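Local coordinates for CRISPR-associated protein CasA/Cse1 (Thermus thermophilus, PDB 4AN8) that forms part of the Cascade ribonucleoprotein complex of a type I-E CRISPR system, which probably targets the nucleic acids of invading viruses and plasmids, at residues A[18-23]-A[54-59]; A[189-194]-A[280-285]; A[344-349]-A[358-363]; A[376-381]-A[439-444]. One frame throughout, in Å; residues are numbered along the deposited sequence.

Contact 1 (A[18-23]-A[54-59]); sequences WIPVLK and AVLHRL
The indole of W18 reaches L56 and L59 because its CG sits between the backbone N and the carbonyl carbon (chi1 66°), which brings the six-membered ring up against helix 50-67. A chi1 of -65° brings CG of L56 up to the strand, and from there the branch sends CD2 to the indole and CD1 to P20. L56 CD2 lies 3.7 Å from W18 CZ3, the two side chains sliding past each other in opposite directions. One turn on, L59 crosses the indole at about a right angle and sets CD2 in the plane of the ring, at its edge, 3.6 Å from W18 CH2. L56 CD1 is 3.7 Å from P20 CD. I19 adds a looser touch, its CG1 4.4 Å from L56 CD2, while the same CG1 covers a face of the indole. W18 and I19 both pair with V30 as a classic beta bulge, placing this contact where strand 19-23 begins. Outside the two segments, W18 NE1 is hydrogen-bonded to L13 O. The interface itself is wholly apolar and buried, so strand and helix cohere here through shape and dispersion, with the one polar atom of the indole satisfied elsewhere.

Contact 2 (A[189-194]-A[280-285]); sequences PALFLP and PMVAQR
P189 opens the contact by setting its ring against V282, with CG 3.7 Å from V282 CG2; V282 CG1 is anti to its backbone N (chi1 169°), which leaves CG2 to meet the proline. A190 takes part through its carbonyl: a water 2.9 Å from A283 N accepts from that N and probably donates to A190 O, bridging two backbones that do not pair directly at this point. L191 then lays CD2 across two neighbours, 3.9 Å from both V282 CG2 and M281 CB, and its CA lies 3.4 Å from M281 O in a CA-H...O contact. At F192 the chains come closest, the CA atoms of F192 and M281 being 4.8 Å apart. F192 N donates to M281 O over 2.8 Å, nearly straight at 168°, in the carbonyl plane and on a lone pair. In the three-stranded antiparallel sheet, L191 and L193 of the outer strand 191-195 bond to strand 342-351, which leaves F192 N on the other side to take M281 O, the single direct backbone bond between these two segments. The F192 ring has the same M281 O at its edge, and its CE1 meets A283 CB at 3.6 Å. Next comes L193, lying alongside the extended M281 side chain and pointing the same way, with CD1 3.9 Å from M281 CE. Helix 50-67 also packs on this pair, H57 touching L193 and R58 touching M281.

Contact 3 (A[344-349]-A[358-363]); sequences RVLGQV and IRREVY
V345 and E361 exchange two backbone hydrogen bonds, V345 N to E361 O at 2.6 Å and E361 N to V345 O at 2.7 Å. Farther along, R359 N donates to G347 O, while the return bond from G347 N is weak. This register, with strand directions 167° apart, fits the antiparallel hairpin of the consecutive strands 342-351 and 354-364. On the face bearing V345 and E361, R359 grips the carboxylate side-on, its NE and NH2 both reaching E361 OE2, with NH2 at 2.9 Å on the syn lone pair. Y363 OH donates to E361 OE1 from above the carboxylate plane, and R359 NH1 is hydrogen-bonded to S298 O. V345 CG2 packs at the edge of the Y363 ring, 3.9 Å from CE2. The other face carries R344 and R360, side by side, guanidinium planes 58° apart; the R360 chain bends at chi3 (37°) where its CD passes R344 NH1 at 3.3 Å. L346 CD2 rests 3.9 Å from R360 CG. Both arginines form salt bridges to E53 of helix 50-67. E361 would thus offset the charge of R359 on one face, while on the other E53 probably draws two guanidinium groups together, each to its own oxygen.

Contact 4 (A[376-381]-A[439-444]); sequences ENLEKA and GAFPRF
Helices 376-381 and 439-444 run nearly antiparallel, at 160°, yet their axes stay 12.6 Å apart, and even the nearest CA atoms, those of A381 and F444, are 8.8 Å from each other. The second helix is kinked at P442, which has no N-H to give, and the bonds of R443 N and F444 N to A440 O are weak. Long aromatic side chains span the separation. Both F441 and F444 hold CG anti to the backbone N (chi1 -174° and 164°), which sends their rings across to helix 372-403. L378 CD1 meets the edges of both rings, 4.1 Å from F441 CZ and 4.2 Å from F444 CE2. L378 and F441 cross at about a right angle. The end of F444 also approaches the backbone, with CZ 4.0 Å from N377 O. W457 of helix 453-476 meets the F444 ring and donates NE1 to A381 O, while W304 and F445 stack on F441. N377 ND2 is hydrogen-bonded to V448 O. Within the C-terminal helical bundle that Cse1 proteins carry, these two helices therefore associate through apolar burial of ring edges and a leucine methyl, with N377 ND2 and A381 O bonded outside the pair.

Overall arrangement
Contacts 1, 2 and 3 touch one another in turn; contact 4 lies among the C-terminal helices and touches contact 3 only. Contacts 2 and 3 share one sheet: L191 N lies 2.7 Å from L346 O and L193 N 2.8 Å from R344 O, both probable hydrogen bonds, with the centres 10 Å apart. Helix 50-67 connects contact 1 to both, A54 CB packing on L191 CD1 at 3.8 Å and A54 N lying 3.7 Å from L346 CD1. Contact 4 meets contact 3 through Y363 CD1 and F441 CD2, 4.2 Å apart, but its nearest atoms are about 20 Å from contact 1. A bound acetate, probably from crystallisation, lies about 3 Å from the Q348 side chain in contact 3.

Contact 1 (A[18-23]-A[54-59])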
loop_
_atom_site.group_PDB
_atom_site.type_symbol
_atom_site.label_atom_id
_atom_site.label_comp_id
_atom_site.label_asym_id
_atom_site.label_seq_id
_atom_site.Cartn_x
_atom_site.Cartn_y
_atom_site.Cartn_z
ATOM N N TRP A 18 -2.709 -9.578 19.508
ATOM C CA TRP A 18 -3.134 -8.294 18.946
ATOM C C TRP A 18 -3.059 -8.283 17.426
ATOM O O TRP A 18 -3.614 -7.397 16.790
ATOM C CB TRP A 18 -2.316 -7.125 19.536
ATOM C CG TRP A 18 -0.874 -7.135 19.176
ATOM C CD1 TRP A 18 0.082 -7.979 19.650
ATOM C CD2 TRP A 18 -0.213 -6.238 18.269
ATOM N NE1 TRP A 18 1.300 -7.681 19.075
ATOM C CE2 TRP A 18 1.142 -6.611 18.229
ATOM C CE3 TRP A 18 -0.644 -5.157 17.479
ATOM C CZ2 TRP A 18 2.072 -5.941 17.439
ATOM C CZ3 TRP A 18 0.279 -4.494 16.696
ATOM C CH2 TRP A 18 1.619 -4.887 16.675
ATOM N N ILE A 19 -2.374 -9.274 16.854
ATOM C CA ILE A 19 -2.211 -9.394 15.407
ATOM C C ILE A 19 -3.260 -10.374 14.860
ATOM O O ILE A 19 -3.223 -11.576 15.158
ATOM C CB ILE A 19 -0.790 -9.904 15.049
ATOM C CG1 ILE A 19 0.288 -8.990 15.641
ATOM C CG2 ILE A 19 -0.604 -10.038 13.538
ATOM C CD1 ILE A 19 1.689 -9.532 15.482
ATOM N N PRO A 20 -4.216 -9.864 14.069
ATOM C CA PRO A 20 -5.274 -10.742 13.560
ATOM C C PRO A 20 -4.804 -11.593 12.383
ATOM O O PRO A 20 -4.510 -11.037 11.315
ATOM C CB PRO A 20 -6.360 -9.762 13.092
ATOM C CG PRO A 20 -5.734 -8.379 13.166
ATOM C CD PRO A 20 -4.282 -8.521 13.483
ATOM N N VAL A 21 -4.751 -12.913 12.561
ATOM C CA VAL A 21 -4.347 -13.804 11.476
ATOM C C VAL A 21 -5.404 -14.882 11.199
ATOM O O VAL A 21 -6.091 -15.339 12.108
ATOM C CB VAL A 21 -2.985 -14.510 11.798
ATOM C CG1 VAL A 21 -1.818 -13.522 11.783
ATOM C CG2 VAL A 21 -3.069 -15.204 13.148
ATOM N N LEU A 22 -5.518 -15.302 9.949
ATOM C CA LEU A 22 -6.446 -16.362 9.595
ATOM C C LEU A 22 -5.808 -17.718 9.883
ATOM O O LEU A 22 -4.700 -18.019 9.419
ATOM C CB LEU A 22 -6.834 -16.238 8.125
ATOM C CG LEU A 22 -8.120 -16.866 7.594
ATOM C CD1 LEU A 22 -9.328 -16.433 8.394
ATOM C CD2 LEU A 22 -8.283 -16.477 6.129
ATOM N N LYS A 23 -6.484 -18.531 10.684
ATOM C CA LYS A 23 -5.979 -19.856 11.017
ATOM C C LYS A 23 -7.113 -20.864 10.975
ATOM O O LYS A 23 -8.100 -20.720 11.692
ATOM C CB LYS A 23 -5.357 -19.857 12.402
ATOM C CG LYS A 23 -4.752 -21.192 12.764
ATOM C CD LYS A 23 -4.035 -21.146 14.097
ATOM C CE LYS A 23 -3.174 -22.399 14.270
ATOM N NZ LYS A 23 -2.828 -22.646 15.706
ATOM N N ALA A 54 -0.815 -3.413 6.098
ATOM C CA ALA A 54 0.481 -2.925 5.619
ATOM C C ALA A 54 1.480 -2.815 6.766
ATOM O O ALA A 54 2.576 -3.369 6.688
ATOM C CB ALA A 54 0.339 -1.586 4.932
ATOM N N VAL A 55 1.072 -2.133 7.835
ATOM C CA VAL A 55 1.986 -1.878 8.951
ATOM C C VAL A 55 2.291 -3.113 9.774
ATOM O O VAL A 55 3.403 -3.245 10.267
ATOM C CB VAL A 55 1.527 -0.747 9.893
ATOM C CG1 VAL A 55 1.457 0.539 9.164
ATOM C CG2 VAL A 55 0.192 -1.086 10.579
ATOM N N LEU A 56 1.344 -4.038 9.896
ATOM C CA LEU A 56 1.620 -5.271 10.626
ATOM C C LEU A 56 2.732 -6.078 9.932
ATOM O O LEU A 56 3.665 -6.550 10.600
ATOM C CB LEU A 56 0.353 -6.098 10.844
ATOM C CG LEU A 56 -0.725 -5.470 11.747
ATOM C CD1 LEU A 56 -2.084 -6.205 11.652
ATOM C CD2 LEU A 56 -0.256 -5.401 13.164
ATOM N N HIS A 57 2.676 -6.184 8.604
ATOM C CA HIS A 57 3.770 -6.808 7.856
ATOM C C HIS A 57 5.076 -6.051 8.014
ATOM O O HIS A 57 6.124 -6.680 8.139
ATOM C CB HIS A 57 3.471 -6.900 6.360
ATOM C CG HIS A 57 2.467 -7.940 6.013
ATOM N ND1 HIS A 57 1.121 -7.663 5.901
ATOM C CD2 HIS A 57 2.600 -9.269 5.785
ATOM C CE1 HIS A 57 0.472 -8.776 5.605
ATOM N NE2 HIS A 57 1.348 -9.759 5.519
ATOM N N ARG A 58 5.028 -4.716 7.985
ATOM C CA ARG A 58 6.274 -3.921 8.052
ATOM C C ARG A 58 6.959 -4.023 9.419
ATOM O O ARG A 58 8.179 -4.081 9.492
ATOM C CB ARG A 58 6.058 -2.451 7.648
ATOM C CG ARG A 58 5.565 -2.282 6.205
ATOM C CD ARG A 58 4.829 -0.941 5.960
ATOM N NE ARG A 58 5.730 0.206 6.111
ATOM C CZ ARG A 58 6.599 0.599 5.183
ATOM N NH1 ARG A 58 6.685 -0.065 4.043
ATOM N NH2 ARG A 58 7.393 1.647 5.403
ATOM N N LEU A 59 6.172 -4.055 10.487
ATOM C CA LEU A 59 6.704 -4.323 11.817
ATOM C C LEU A 59 7.359 -5.734 11.904
ATOM O O LEU A 59 8.488 -5.882 12.387
ATOM C CB LEU A 59 5.614 -4.153 12.863
ATOM C CG LEU A 59 6.049 -4.436 14.309
ATOM C CD1 LEU A 59 7.246 -3.563 14.705
ATOM C CD2 LEU A 59 4.874 -4.233 15.309
#

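Contact 2 (A[189-194]-A[280-285])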
loop_
_atom_site.group_PDB
_atom_site.type_symbol
_atom_site.label_atom_id
_atom_site.label_comp_id
_atom_site.label_asym_id
_atom_site.label_seq_id
_atom_site.Cartn_x
_atom_site.Cartn_y
_atom_site.Cartn_z
ATOM N N PRO A 189 2.393 6.908 -0.758
ATOM C CA PRO A 189 2.625 5.981 -1.861
ATOM C C PRO A 189 1.803 4.736 -1.719
ATOM O O PRO A 189 1.383 4.383 -0.612
ATOM C CB PRO A 189 4.115 5.628 -1.727
ATOM C CG PRO A 189 4.405 5.838 -0.275
ATOM C CD PRO A 189 3.525 6.959 0.181
ATOM N N ALA A 190 1.595 4.076 -2.843
ATOM C CA ALA A 190 0.967 2.773 -2.868
ATOM C C ALA A 190 2.002 1.742 -2.438
ATOM O O ALA A 190 3.135 1.792 -2.886
ATOM C CB ALA A 190 0.491 2.484 -4.276
ATOM N N LEU A 191 1.626 0.814 -1.570
ATOM C CA LEU A 191 2.585 -0.190 -1.099
ATOM C C LEU A 191 2.423 -1.534 -1.820
ATOM O O LEU A 191 1.310 -2.071 -1.892
ATOM C CB LEU A 191 2.444 -0.384 0.408
ATOM C CG LEU A 191 2.651 0.924 1.194
ATOM C CD1 LEU A 191 2.521 0.661 2.706
ATOM C CD2 LEU A 191 4.010 1.569 0.863
ATOM N N PHE A 192 3.528 -2.063 -2.345
ATOM C CA PHE A 192 3.519 -3.372 -2.999
ATOM C C PHE A 192 3.837 -4.494 -2.021
ATOM O O PHE A 192 4.943 -4.560 -1.452
ATOM C CB PHE A 192 4.475 -3.416 -4.191
ATOM C CG PHE A 192 4.046 -2.542 -5.323
ATOM C CD1 PHE A 192 4.166 -1.164 -5.235
ATOM C CD2 PHE A 192 3.498 -3.090 -6.474
ATOM C CE1 PHE A 192 3.771 -0.349 -6.279
ATOM C CE2 PHE A 192 3.085 -2.272 -7.532
ATOM C CZ PHE A 192 3.225 -0.902 -7.435
ATOM N N LEU A 193 2.864 -5.378 -1.838
ATOM C CA LEU A 193 3.032 -6.491 -0.913
ATOM C C LEU A 193 2.751 -7.832 -1.565
ATOM O O LEU A 193 1.628 -8.321 -1.527
ATOM C CB LEU A 193 2.118 -6.310 0.307
ATOM C CG LEU A 193 2.247 -7.424 1.340
ATOM C CD1 LEU A 193 3.329 -7.060 2.367
ATOM C CD2 LEU A 193 0.903 -7.710 2.010
ATOM N N PRO A 194 3.773 -8.437 -2.180
ATOM C CA PRO A 194 3.602 -9.787 -2.715
ATOM C C PRO A 194 3.131 -10.726 -1.611
ATOM O O PRO A 194 3.489 -10.554 -0.439
ATOM C CB PRO A 194 5.007 -10.169 -3.155
ATOM C CG PRO A 194 5.647 -8.877 -3.461
ATOM C CD PRO A 194 5.121 -7.911 -2.434
ATOM N N PRO A 280 11.285 -0.209 0.308
ATOM C CA PRO A 280 11.157 -1.414 -0.528
ATOM C C PRO A 280 9.745 -1.607 -1.090
ATOM O O PRO A 280 9.601 -2.219 -2.139
ATOM C CB PRO A 280 11.460 -2.548 0.456
ATOM C CG PRO A 280 12.387 -1.924 1.466
ATOM C CD PRO A 280 11.912 -0.488 1.613
ATOM N N MET A 281 8.711 -1.118 -0.411
ATOM C CA MET A 281 7.360 -1.373 -0.897
ATOM C C MET A 281 6.876 -0.319 -1.889
ATOM O O MET A 281 5.751 -0.392 -2.406
ATOM C CB MET A 281 6.394 -1.519 0.267
ATOM C CG MET A 281 6.600 -2.830 1.035
ATOM S SD MET A 281 5.614 -2.857 2.553
ATOM C CE MET A 281 6.131 -4.439 3.254
ATOM N N VAL A 282 7.737 0.657 -2.168
ATOM C CA VAL A 282 7.324 1.815 -2.930
ATOM C C VAL A 282 7.917 1.785 -4.326
ATOM O O VAL A 282 9.091 1.480 -4.491
ATOM C CB VAL A 282 7.761 3.109 -2.205
ATOM C CG1 VAL A 282 7.582 4.322 -3.098
ATOM C CG2 VAL A 282 7.013 3.248 -0.884
ATOM N N ALA A 283 7.104 2.102 -5.331
ATOM C CA ALA A 283 7.532 2.159 -6.722
ATOM C C ALA A 283 7.543 3.601 -7.246
ATOM O O ALA A 283 6.925 4.492 -6.672
ATOM C CB ALA A 283 6.641 1.326 -7.557
ATOM N N GLN A 284 8.249 3.842 -8.341
ATOM C CA GLN A 284 8.325 5.199 -8.863
ATOM C C GLN A 284 8.120 5.231 -10.369
ATOM O O GLN A 284 8.287 4.211 -11.061
ATOM C CB GLN A 284 9.644 5.869 -8.470
ATOM C CG GLN A 284 9.701 6.319 -7.009
ATOM C CD GLN A 284 11.043 6.946 -6.636
ATOM O OE1 GLN A 284 12.097 6.480 -7.065
ATOM N NE2 GLN A 284 11.001 8.022 -5.848
ATOM N N ARG A 285 7.748 6.413 -10.850
ATOM C CA ARG A 285 7.469 6.652 -12.254
ATOM C C ARG A 285 7.963 8.063 -12.613
ATOM O O ARG A 285 8.185 8.900 -11.717
ATOM C CB ARG A 285 5.958 6.528 -12.467
ATOM C CG ARG A 285 5.482 6.835 -13.849
ATOM C CD ARG A 285 4.088 7.467 -13.858
ATOM N NE ARG A 285 3.762 7.935 -15.203
ATOM C CZ ARG A 285 2.733 7.507 -15.924
ATOM N NH1 ARG A 285 1.886 6.612 -15.428
ATOM N NH2 ARG A 285 2.546 7.987 -17.145
HETATM O O HOH W 1 4.436 3.002 -4.808
#

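Contact 3 (A[344-349]-A[358-363])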
loop_
_atom_site.group_PDB
_atom_site.type_symbol
_atom_site.label_atom_id
_atom_site.label_comp_id
_atom_site.label_asym_id
_atom_site.label_seq_id
_atom_site.Cartn_x
_atom_site.Cartn_y
_atom_site.Cartn_z
ATOM N N ARG A 344 -0.564 -7.903 -3.549
ATOM C CA ARG A 344 -1.498 -6.964 -2.940
ATOM C C ARG A 344 -0.968 -5.540 -3.005
ATOM O O ARG A 344 0.218 -5.302 -2.764
ATOM C CB ARG A 344 -1.791 -7.354 -1.507
ATOM C CG ARG A 344 -2.377 -8.716 -1.403
ATOM C CD ARG A 344 -2.946 -8.916 -0.048
ATOM N NE ARG A 344 -3.898 -10.016 -0.054
ATOM C CZ ARG A 344 -4.897 -10.118 0.811
ATOM N NH1 ARG A 344 -5.061 -9.178 1.739
ATOM N NH2 ARG A 344 -5.727 -11.151 0.746
ATOM N N VAL A 345 -1.824 -4.596 -3.363
ATOM C CA VAL A 345 -1.456 -3.193 -3.274
ATOM C C VAL A 345 -2.274 -2.560 -2.158
ATOM O O VAL A 345 -3.497 -2.691 -2.129
ATOM C CB VAL A 345 -1.678 -2.438 -4.584
ATOM C CG1 VAL A 345 -1.232 -0.972 -4.416
ATOM C CG2 VAL A 345 -0.899 -3.118 -5.734
ATOM N N LEU A 346 -1.585 -1.914 -1.224
ATOM C CA LEU A 346 -2.208 -1.287 -0.056
ATOM C C LEU A 346 -1.799 0.181 0.048
ATOM O O LEU A 346 -0.641 0.521 -0.177
ATOM C CB LEU A 346 -1.773 -2.009 1.226
ATOM C CG LEU A 346 -1.845 -3.529 1.226
ATOM C CD1 LEU A 346 -1.179 -4.118 2.481
ATOM C CD2 LEU A 346 -3.285 -4.004 1.073
ATOM N N GLY A 347 -2.735 1.047 0.404
ATOM C CA GLY A 347 -2.427 2.460 0.570
ATOM C C GLY A 347 -3.657 3.359 0.729
ATOM O O GLY A 347 -4.783 2.875 0.770
ATOM N N GLN A 348 -3.425 4.668 0.822
ATOM C CA GLN A 348 -4.496 5.641 0.987
ATOM C C GLN A 348 -4.621 6.421 -0.291
ATOM O O GLN A 348 -3.622 6.683 -0.943
ATOM C CB GLN A 348 -4.157 6.687 2.068
ATOM C CG GLN A 348 -3.511 6.173 3.252
ATOM C CD GLN A 348 -3.414 7.197 4.359
ATOM O OE1 GLN A 348 -4.205 7.174 5.293
ATOM N NE2 GLN A 348 -2.401 8.063 4.294
ATOM N N VAL A 349 -5.836 6.832 -0.619
ATOM C CA VAL A 349 -6.006 7.862 -1.629
ATOM C C VAL A 349 -6.046 9.170 -0.865
ATOM O O VAL A 349 -6.873 9.345 0.040
ATOM C CB VAL A 349 -7.321 7.714 -2.400
ATOM C CG1 VAL A 349 -7.359 8.729 -3.557
ATOM C CG2 VAL A 349 -7.462 6.295 -2.905
ATOM N N ILE A 358 -9.265 4.445 1.393
ATOM C CA ILE A 358 -8.273 3.463 1.766
ATOM C C ILE A 358 -8.561 2.219 0.938
ATOM O O ILE A 358 -9.696 1.780 0.849
ATOM C CB ILE A 358 -8.343 3.253 3.280
ATOM C CG1 ILE A 358 -7.594 4.390 3.960
ATOM C CG2 ILE A 358 -7.768 1.969 3.696
ATOM C CD1 ILE A 358 -8.068 4.652 5.335
ATOM N N ARG A 359 -7.543 1.681 0.279
ATOM C CA ARG A 359 -7.779 0.642 -0.714
ATOM C C ARG A 359 -6.830 -0.538 -0.609
ATOM O O ARG A 359 -5.642 -0.367 -0.306
ATOM C CB ARG A 359 -7.715 1.235 -2.127
ATOM C CG ARG A 359 -9.068 1.679 -2.639
ATOM C CD ARG A 359 -8.988 2.686 -3.772
ATOM N NE ARG A 359 -8.220 2.217 -4.926
ATOM C CZ ARG A 359 -7.884 3.004 -5.947
ATOM N NH1 ARG A 359 -8.275 4.277 -5.939
ATOM N NH2 ARG A 359 -7.174 2.531 -6.969
ATOM N N ARG A 360 -7.387 -1.721 -0.877
ATOM C CA ARG A 360 -6.660 -2.966 -1.023
ATOM C C ARG A 360 -6.886 -3.494 -2.441
ATOM O O ARG A 360 -8.011 -3.794 -2.833
ATOM C CB ARG A 360 -7.139 -3.991 0.015
ATOM C CG ARG A 360 -6.682 -5.438 -0.227
ATOM C CD ARG A 360 -6.559 -6.260 1.085
ATOM N NE ARG A 360 -7.606 -5.907 2.037
ATOM C CZ ARG A 360 -7.427 -5.659 3.331
ATOM N NH1 ARG A 360 -6.242 -5.728 3.894
ATOM N NH2 ARG A 360 -8.467 -5.335 4.072
ATOM N N GLU A 361 -5.824 -3.600 -3.227
ATOM C CA GLU A 361 -5.972 -4.217 -4.541
ATOM C C GLU A 361 -5.191 -5.522 -4.676
ATOM O O GLU A 361 -4.114 -5.664 -4.129
ATOM C CB GLU A 361 -5.638 -3.232 -5.652
ATOM C CG GLU A 361 -6.882 -2.590 -6.182
ATOM C CD GLU A 361 -6.651 -1.206 -6.699
ATOM O OE1 GLU A 361 -5.668 -1.009 -7.459
ATOM O OE2 GLU A 361 -7.462 -0.318 -6.340
ATOM N N VAL A 362 -5.765 -6.482 -5.387
ATOM C CA VAL A 362 -5.144 -7.775 -5.533
ATOM C C VAL A 362 -4.910 -8.057 -7.022
ATOM O O VAL A 362 -5.803 -7.861 -7.857
ATOM C CB VAL A 362 -6.008 -8.878 -4.892
ATOM C CG1 VAL A 362 -5.274 -10.209 -4.905
ATOM C CG2 VAL A 362 -6.370 -8.500 -3.470
ATOM N N TYR A 363 -3.701 -8.492 -7.359
ATOM C CA TYR A 363 -3.370 -8.809 -8.748
ATOM C C TYR A 363 -2.633 -10.128 -8.774
ATOM O O TYR A 363 -2.008 -10.506 -7.787
ATOM C CB TYR A 363 -2.479 -7.737 -9.367
ATOM C CG TYR A 363 -3.127 -6.387 -9.425
ATOM C CD1 TYR A 363 -4.019 -6.079 -10.440
ATOM C CD2 TYR A 363 -2.875 -5.431 -8.452
ATOM C CE1 TYR A 363 -4.640 -4.863 -10.492
ATOM C CE2 TYR A 363 -3.492 -4.194 -8.493
ATOM C CZ TYR A 363 -4.377 -3.913 -9.515
ATOM O OH TYR A 363 -4.999 -2.689 -9.588
#

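Contact 4 (A[376-381]-A[439-444])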
loop_
_atom_site.group_PDB
_atom_site.type_symbol
_atom_site.label_atom_id
_atom_site.label_comp_id
_atom_site.label_asym_id
_atom_site.label_seq_id
_atom_site.Cartn_x
_atom_site.Cartn_y
_atom_site.Cartn_z
ATOM N N GLU A 376 7.541 -5.814 -22.559
ATOM C CA GLU A 376 7.154 -5.316 -23.870
ATOM C C GLU A 376 5.654 -5.472 -24.057
ATOM O O GLU A 376 4.971 -4.529 -24.461
ATOM C CB GLU A 376 7.912 -6.076 -24.963
ATOM C CG GLU A 376 7.246 -6.085 -26.330
ATOM C CD GLU A 376 7.896 -7.075 -27.289
ATOM O OE1 GLU A 376 9.141 -7.195 -27.280
ATOM O OE2 GLU A 376 7.159 -7.742 -28.048
ATOM N N ASN A 377 5.145 -6.658 -23.750
ATOM C CA ASN A 377 3.707 -6.906 -23.832
ATOM C C ASN A 377 2.893 -5.960 -22.949
ATOM O O ASN A 377 1.849 -5.452 -23.369
ATOM C CB ASN A 377 3.376 -8.357 -23.495
ATOM C CG ASN A 377 3.802 -9.303 -24.576
ATOM O OD1 ASN A 377 3.912 -8.912 -25.738
ATOM N ND2 ASN A 377 4.066 -10.554 -24.210
ATOM N N LEU A 378 3.374 -5.729 -21.733
ATOM C CA LEU A 378 2.673 -4.864 -20.792
ATOM C C LEU A 378 2.642 -3.440 -21.330
ATOM O O LEU A 378 1.609 -2.780 -21.293
ATOM C CB LEU A 378 3.346 -4.909 -19.416
ATOM C CG LEU A 378 2.660 -4.160 -18.272
ATOM C CD1 LEU A 378 1.188 -4.600 -18.111
ATOM C CD2 LEU A 378 3.435 -4.379 -16.968
ATOM N N GLU A 379 3.774 -2.980 -21.849
ATOM C CA GLU A 379 3.863 -1.656 -22.447
ATOM C C GLU A 379 2.822 -1.485 -23.573
ATOM O O GLU A 379 2.086 -0.503 -23.610
ATOM C CB GLU A 379 5.284 -1.426 -22.975
ATOM C CG GLU A 379 5.662 0.025 -23.224
ATOM C CD GLU A 379 7.154 0.204 -23.520
ATOM O OE1 GLU A 379 7.926 -0.765 -23.335
ATOM O OE2 GLU A 379 7.558 1.312 -23.937
ATOM N N LYS A 380 2.762 -2.446 -24.488
ATOM C CA LYS A 380 1.801 -2.381 -25.593
ATOM C C LYS A 380 0.357 -2.422 -25.090
ATOM O O LYS A 380 -0.471 -1.626 -25.503
ATOM C CB LYS A 380 2.009 -3.546 -26.579
ATOM C CG LYS A 380 3.305 -3.511 -27.389
ATOM C CD LYS A 380 3.370 -4.707 -28.349
ATOM C CE LYS A 380 4.743 -4.870 -29.002
ATOM N NZ LYS A 380 5.164 -3.657 -29.758
ATOM N N ALA A 381 0.062 -3.386 -24.222
ATOM C CA ALA A 381 -1.290 -3.580 -23.720
ATOM C C ALA A 381 -1.807 -2.284 -23.127
ATOM O O ALA A 381 -2.944 -1.889 -23.375
ATOM C CB ALA A 381 -1.308 -4.676 -22.659
ATOM N N GLY A 439 -11.918 -5.522 -14.608
ATOM C CA GLY A 439 -12.216 -6.940 -14.586
ATOM C C GLY A 439 -11.388 -7.757 -15.567
ATOM O O GLY A 439 -11.074 -8.922 -15.317
ATOM N N ALA A 440 -11.029 -7.163 -16.699
ATOM C CA ALA A 440 -10.279 -7.910 -17.700
ATOM C C ALA A 440 -8.782 -7.929 -17.405
ATOM O O ALA A 440 -8.078 -8.863 -17.808
ATOM C CB ALA A 440 -10.530 -7.342 -19.097
ATOM N N PHE A 441 -8.285 -6.901 -16.724
ATOM C CA PHE A 441 -6.837 -6.802 -16.539
ATOM C C PHE A 441 -6.141 -8.008 -15.895
ATOM O O PHE A 441 -5.099 -8.435 -16.389
ATOM C CB PHE A 441 -6.400 -5.512 -15.836
ATOM C CG PHE A 441 -4.903 -5.358 -15.791
ATOM C CD1 PHE A 441 -4.200 -5.043 -16.937
ATOM C CD2 PHE A 441 -4.199 -5.595 -14.617
ATOM C CE1 PHE A 441 -2.819 -4.930 -16.912
ATOM C CE2 PHE A 441 -2.819 -5.478 -14.583
ATOM C CZ PHE A 441 -2.131 -5.138 -15.732
ATOM N N PRO A 442 -6.693 -8.544 -14.790
ATOM C CA PRO A 442 -6.062 -9.697 -14.119
ATOM C C PRO A 442 -5.840 -10.890 -15.034
ATOM O O PRO A 442 -4.813 -11.557 -14.895
ATOM C CB PRO A 442 -7.063 -10.076 -13.030
ATOM C CG PRO A 442 -7.771 -8.780 -12.718
ATOM C CD PRO A 442 -7.795 -7.968 -13.995
ATOM N N ARG A 443 -6.788 -11.165 -15.931
ATOM C CA ARG A 443 -6.693 -12.307 -16.849
ATOM C C ARG A 443 -5.542 -12.087 -17.809
ATOM O O ARG A 443 -4.700 -12.952 -17.991
ATOM C CB ARG A 443 -7.985 -12.484 -17.646
ATOM C CG ARG A 443 -9.262 -12.372 -16.839
ATOM C CD ARG A 443 -10.451 -12.846 -17.669
ATOM N NE ARG A 443 -10.321 -12.450 -19.073
ATOM C CZ ARG A 443 -11.062 -11.517 -19.665
ATOM N NH1 ARG A 443 -12.006 -10.883 -18.978
ATOM N NH2 ARG A 443 -10.865 -11.223 -20.947
ATOM N N PHE A 444 -5.503 -10.910 -18.418
ATOM C CA PHE A 444 -4.369 -10.555 -19.261
ATOM C C PHE A 444 -3.058 -10.592 -18.457
ATOM O O PHE A 444 -2.077 -11.203 -18.882
ATOM C CB PHE A 444 -4.562 -9.167 -19.862
ATOM C CG PHE A 444 -3.295 -8.580 -20.407
ATOM C CD1 PHE A 444 -2.850 -8.920 -21.684
ATOM C CD2 PHE A 444 -2.526 -7.725 -19.636
ATOM C CE1 PHE A 444 -1.667 -8.398 -22.183
ATOM C CE2 PHE A 444 -1.353 -7.203 -20.117
ATOM C CZ PHE A 444 -0.907 -7.542 -21.387
#